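Alpha-fucosidase (Bifidobacterium bifidum, PDB 2EAB) is a family 95 glycoside hydrolase that probably hydrolyses alpha-1,2-linked L-fucose, this chain being the catalytic piece of a longer, probably membrane-attached protein. Local coordinates at residues E778-S783 / D807-G812; T835-T840 / V849-G854. All blocks are in the same frame, centred on the assembly; numbering follows the deposited sequence.

Contact 1: E778-S783 / D807-G812. With EDO (1,2-ethanediol), chain G.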
loop_
_atom_site.group_PDB
_atom_site.type_symbol
_atom_site.label_atom_id
_atom_site.label_comp_id
_atom_site.label_asym_id
_atom_site.label_seq_id
_atom_site.Cartn_x
_atom_site.Cartn_y
_atom_site.Cartn_z
ATOM N N GLU A 778 13.868 4.800 -2.414
ATOM C CA GLU A 778 14.780 4.927 -1.279
ATOM C C GLU A 778 16.243 4.744 -1.676
ATOM O O GLU A 778 17.126 5.281 -1.016
ATOM C CB GLU A 778 14.402 3.972 -0.139
ATOM C CG GLU A 778 13.011 4.203 0.464
ATOM C CD GLU A 778 12.860 5.515 1.228
ATOM O OE1 GLU A 778 13.688 5.814 2.118
ATOM O OE2 GLU A 778 11.876 6.238 0.955
ATOM N N MET A 779 16.510 4.008 -2.753
ATOM C CA MET A 779 17.880 3.919 -3.265
ATOM C C MET A 779 18.367 5.246 -3.829
ATOM O O MET A 779 19.540 5.601 -3.684
ATOM C CB MET A 779 18.003 2.827 -4.323
ATOM C CG MET A 779 18.076 1.429 -3.736
ATOM S SD MET A 779 18.634 0.198 -4.915
ATOM C CE MET A 779 17.038 -0.122 -5.622
ATOM N N LEU A 780 17.454 5.974 -4.465
ATOM C CA LEU A 780 17.807 7.195 -5.183
ATOM C C LEU A 780 17.633 8.461 -4.357
ATOM O O LEU A 780 18.265 9.484 -4.651
ATOM C CB LEU A 780 17.009 7.298 -6.483
ATOM C CG LEU A 780 17.104 6.082 -7.411
ATOM C CD1 LEU A 780 16.229 6.299 -8.629
ATOM C CD2 LEU A 780 18.546 5.793 -7.824
ATOM N N LEU A 781 16.796 8.389 -3.324
ATOM C CA LEU A 781 16.453 9.549 -2.511
ATOM C C LEU A 781 15.977 9.103 -1.143
ATOM O O LEU A 781 15.067 8.276 -1.043
ATOM C CB LEU A 781 15.347 10.367 -3.192
ATOM C CG LEU A 781 14.745 11.509 -2.369
ATOM C CD1 LEU A 781 15.766 12.615 -2.120
ATOM C CD2 LEU A 781 13.514 12.070 -3.046
ATOM N N GLN A 782 16.580 9.642 -0.092
ATOM C CA GLN A 782 16.041 9.480 1.254
ATOM C C GLN A 782 15.838 10.855 1.859
ATOM O O GLN A 782 16.528 11.810 1.488
ATOM C CB GLN A 782 16.955 8.603 2.116
ATOM C CG GLN A 782 16.797 7.122 1.782
ATOM C CD GLN A 782 17.908 6.234 2.311
ATOM O OE1 GLN A 782 18.474 6.485 3.376
ATOM N NE2 GLN A 782 18.214 5.173 1.568
ATOM N N SER A 783 14.891 10.966 2.785
ATOM C CA SER A 783 14.621 12.257 3.404
ATOM C C SER A 783 14.078 12.136 4.824
ATOM O O SER A 783 13.447 13.063 5.325
ATOM C CB SER A 783 13.687 13.103 2.525
ATOM O OG SER A 783 12.410 12.502 2.368
ATOM N N ASP A 807 25.994 -0.210 -7.750
ATOM C CA ASP A 807 27.065 -0.172 -8.746
ATOM C C ASP A 807 26.561 -0.629 -10.120
ATOM O O ASP A 807 27.114 -0.234 -11.150
ATOM C CB ASP A 807 28.260 -1.027 -8.306
ATOM C CG ASP A 807 28.952 -0.489 -7.060
ATOM O OD1 ASP A 807 28.738 0.684 -6.687
ATOM O OD2 ASP A 807 29.727 -1.252 -6.445
ATOM N N ALA A 808 25.503 -1.442 -10.128
ATOM C CA ALA A 808 24.872 -1.917 -11.362
ATOM C C ALA A 808 24.287 -0.780 -12.208
ATOM O O ALA A 808 24.122 -0.927 -13.423
ATOM C CB ALA A 808 23.792 -2.946 -11.041
ATOM N N TRP A 809 23.963 0.340 -11.564
ATOM C CA TRP A 809 23.424 1.505 -12.257
ATOM C C TRP A 809 24.472 2.618 -12.260
ATOM O O TRP A 809 24.367 3.590 -11.511
ATOM C CB TRP A 809 22.124 1.989 -11.601
ATOM C CG TRP A 809 21.018 0.963 -11.487
ATOM C CD1 TRP A 809 20.900 -0.222 -12.167
ATOM C CD2 TRP A 809 19.850 1.072 -10.672
ATOM N NE1 TRP A 809 19.738 -0.868 -11.802
ATOM C CE2 TRP A 809 19.075 -0.092 -10.886
ATOM C CE3 TRP A 809 19.380 2.043 -9.778
ATOM C CZ2 TRP A 809 17.858 -0.312 -10.231
ATOM C CZ3 TRP A 809 18.174 1.822 -9.126
ATOM C CH2 TRP A 809 17.426 0.653 -9.359
ATOM N N ALA A 810 25.487 2.466 -13.111
ATOM C CA ALA A 810 26.632 3.381 -13.138
ATOM C C ALA A 810 26.246 4.801 -13.541
ATOM O O ALA A 810 26.817 5.778 -13.052
ATOM C CB ALA A 810 27.717 2.843 -14.066
ATOM N N GLY A 811 25.272 4.903 -14.436
ATOM C CA GLY A 811 24.780 6.186 -14.911
ATOM C C GLY A 811 23.277 6.153 -15.073
ATOM O O GLY A 811 22.682 5.094 -15.266
ATOM N N GLY A 812 22.658 7.320 -14.991
ATOM C CA GLY A 812 21.220 7.405 -15.145
ATOM C C GLY A 812 20.680 8.745 -14.720
ATOM O O GLY A 812 21.436 9.661 -14.375
HETATM C C1 EDO G . 9.776 5.482 3.809
HETATM O O1 EDO G . 10.899 6.464 3.555
HETATM C C2 EDO G . 8.657 5.818 2.747
HETATM O O2 EDO G . 8.278 7.202 2.946
#
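M779 brings its methyl end up to the benzo end of the W809 indole. Its CE lies 3.8 Å from W809 CH2, approaching obliquely. The sulfur follows at longer range: SD is 5.1 Å from the centroid of the six-membered ring, an oblique Met-aromatic contact. The bend at the last torsion (chi3 -85°) carries CE round to the ring. L780 meets the same end of the indole in another way. Its CD2 sits at the ring edge, near the ring plane, 4.2 Å from W809 CZ3. Y742 also meets the indole, at a steep angle.

Helix 767-780 ends at this point, and the chain leaves helical angles at L781. The side chain of Q782 folds back over this helix end. Its NE2 gives a hydrogen bond of 2.8 Å to E778 O, coming from above the carbonyl plane, and a second to A733 O. E778 makes its contacts away from the indole: OE1 forms a salt bridge with R734, and OE2 accepts a 2.8 Å hydrogen bond from O1 of 1,2-ethanediol, probably from the crystallisation liquor. A glutamine in place of E778 would probably leave R734 without this carboxylate as its charged mate.

The salt bridge of E778 to R734 and the Q782 bond to A733 O tie the same helix end to helix 722-734. No hydrogen bond crosses between the two segments, so shape and burial hold M779 and L780 to the ring, while E372, bonded to W809 NE1, helps fix how the indole is turned.

Contact 2: T835-T840 / V849-G854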
loop_
_atom_site.group_PDB
_atom_site.type_symbol
_atom_site.label_atom_id
_atom_site.label_comp_id
_atom_site.label_asym_id
_atom_site.label_seq_id
_atom_site.Cartn_x
_atom_site.Cartn_y
_atom_site.Cartn_z
ATOM N N THR A 835 25.954 14.221 -11.125
ATOM C CA THR A 835 26.438 15.310 -11.970
ATOM C C THR A 835 25.515 16.518 -11.891
ATOM O O THR A 835 25.923 17.642 -12.192
ATOM C CB THR A 835 26.571 14.875 -13.439
ATOM O OG1 THR A 835 25.312 14.377 -13.908
ATOM C CG2 THR A 835 27.634 13.795 -13.586
ATOM N N GLU A 836 24.264 16.284 -11.501
ATOM C CA GLU A 836 23.300 17.362 -11.349
ATOM C C GLU A 836 22.203 16.950 -10.378
ATOM O O GLU A 836 21.767 15.790 -10.375
ATOM C CB GLU A 836 22.683 17.739 -12.701
ATOM C CG GLU A 836 21.784 18.968 -12.656
ATOM C CD GLU A 836 21.009 19.185 -13.940
ATOM O OE1 GLU A 836 20.130 18.358 -14.267
ATOM O OE2 GLU A 836 21.277 20.200 -14.614
ATOM N N VAL A 837 21.794 17.891 -9.534
ATOM C CA VAL A 837 20.568 17.752 -8.763
ATOM C C VAL A 837 19.694 18.951 -9.091
ATOM O O VAL A 837 20.185 20.086 -9.152
ATOM C CB VAL A 837 20.835 17.692 -7.241
ATOM C CG1 VAL A 837 19.531 17.487 -6.477
ATOM C CG2 VAL A 837 21.821 16.580 -6.905
ATOM N N ARG A 838 18.414 18.693 -9.334
ATOM C CA ARG A 838 17.425 19.748 -9.495
ATOM C C ARG A 838 16.449 19.650 -8.334
ATOM O O ARG A 838 15.753 18.640 -8.177
ATOM C CB ARG A 838 16.713 19.626 -10.843
ATOM C CG ARG A 838 17.652 19.821 -12.033
ATOM C CD ARG A 838 16.924 19.798 -13.374
ATOM N NE ARG A 838 15.873 20.813 -13.460
ATOM C CZ ARG A 838 16.061 22.084 -13.812
ATOM N NH1 ARG A 838 17.273 22.534 -14.118
ATOM N NH2 ARG A 838 15.024 22.912 -13.855
ATOM N N LEU A 839 16.424 20.692 -7.509
ATOM C CA LEU A 839 15.629 20.704 -6.293
ATOM C C LEU A 839 14.580 21.799 -6.399
ATOM O O LEU A 839 14.912 22.988 -6.343
ATOM C CB LEU A 839 16.533 20.936 -5.076
ATOM C CG LEU A 839 15.865 20.825 -3.705
ATOM C CD1 LEU A 839 15.705 19.360 -3.303
ATOM C CD2 LEU A 839 16.664 21.591 -2.657
ATOM N N THR A 840 13.324 21.403 -6.576
ATOM C CA THR A 840 12.240 22.367 -6.641
ATOM C C THR A 840 11.635 22.502 -5.255
ATOM O O THR A 840 11.090 21.537 -4.709
ATOM C CB THR A 840 11.148 21.929 -7.630
ATOM O OG1 THR A 840 11.737 21.655 -8.908
ATOM C CG2 THR A 840 10.093 23.018 -7.772
ATOM N N VAL A 849 20.949 19.529 2.026
ATOM C CA VAL A 849 21.139 18.509 1.002
ATOM C C VAL A 849 22.441 17.737 1.199
ATOM O O VAL A 849 23.531 18.326 1.190
ATOM C CB VAL A 849 21.109 19.134 -0.418
ATOM C CG1 VAL A 849 21.214 18.055 -1.479
ATOM C CG2 VAL A 849 19.841 19.958 -0.620
ATOM N N LYS A 850 22.311 16.422 1.387
ATOM C CA LYS A 850 23.440 15.502 1.360
ATOM C C LYS A 850 23.516 14.919 -0.037
ATOM O O LYS A 850 22.486 14.606 -0.642
ATOM C CB LYS A 850 23.234 14.370 2.369
ATOM C CG LYS A 850 24.456 13.482 2.569
ATOM C CD LYS A 850 24.218 12.388 3.600
ATOM C CE LYS A 850 25.463 11.533 3.772
ATOM N NZ LYS A 850 25.261 10.455 4.783
ATOM N N ILE A 851 24.731 14.772 -0.556
ATOM C CA ILE A 851 24.922 14.064 -1.814
ATOM C C ILE A 851 25.827 12.884 -1.500
ATOM O O ILE A 851 27.050 13.023 -1.397
ATOM C CB ILE A 851 25.481 14.976 -2.940
ATOM C CG1 ILE A 851 24.507 16.128 -3.214
ATOM C CG2 ILE A 851 25.714 14.168 -4.218
ATOM C CD1 ILE A 851 25.024 17.193 -4.171
ATOM N N THR A 852 25.211 11.727 -1.289
ATOM C CA THR A 852 25.959 10.558 -0.849
ATOM C C THR A 852 26.913 10.086 -1.943
ATOM O O THR A 852 28.071 9.758 -1.673
ATOM C CB THR A 852 25.010 9.443 -0.393
ATOM O OG1 THR A 852 24.319 9.880 0.780
ATOM C CG2 THR A 852 25.768 8.178 -0.056
ATOM N N ALA A 853 26.423 10.070 -3.176
ATOM C CA ALA A 853 27.238 9.708 -4.323
ATOM C C ALA A 853 27.909 10.957 -4.900
ATOM O O ALA A 853 27.498 11.480 -5.943
ATOM C CB ALA A 853 26.389 8.997 -5.369
ATOM N N GLY A 854 28.931 11.442 -4.196
ATOM C CA GLY A 854 29.725 12.580 -4.662
ATOM C C GLY A 854 30.266 13.493 -3.577
ATOM O O GLY A 854 31.353 14.060 -3.736
#
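The strand residues of 835-840 and 849-851 face each other without backbone pairing, with CA atoms 9.0 Å apart at V837 and I851 and 9.4 Å apart at L839 and V849. The space is bridged by side chains alone. Those of V837, L839, V849 and I851 all leave the backbone toward the other segment.

L839 and V849 meet tip to tip, with L839 CD2 lying 4.1 Å from V849 CG2. The leucine has CG anti to the backbone N (chi1 -174°), and its second torsion (79°) completes the placing of CD2 at the valine. In the second pair, V837 CG2 approaches I851 CD1 at 4.3 Å. The isoleucine touches with the end of its longer branch, which chi2 of 172° keeps extended. Both pairs are purely apolar and buried, and the touches are light.

This is face-to-face packing of two beta sheets in the C-terminal domain. Strand 833-841 belongs to an antiparallel sheet, where it lies between strands 823-830 and 890-896. A classic beta bulge, with T835 and E836 both opposite T828, marks its first part. Strand 847-851 belongs to a mixed sheet, between strands 799-801 and 880-884. I801 and F884 from these two neighbours extend the apolar layer: I801 touches V837 and V849, and F884 touches L839 and V849.

In the fold
Contact 1 closes before contact 2 opens, so the two follow in series along the chain. Their centres are about 11 Å apart and their nearest atoms about 6 Å, without touching. The segments of contact 1 run into the two sheets that contact 2 packs together. Strand 781-782, straight after helix 767-780, is an edge of the mixed sheet that also holds strand 847-851. The loop of 807-812 leads into strand 812-819, two places from strand 833-841 in the antiparallel sheet. Contact 1 thus joins the end of helix 767-780, in the helical catalytic part, to a loop of the C-terminal beta part. Both contacts lie away from the calcium site.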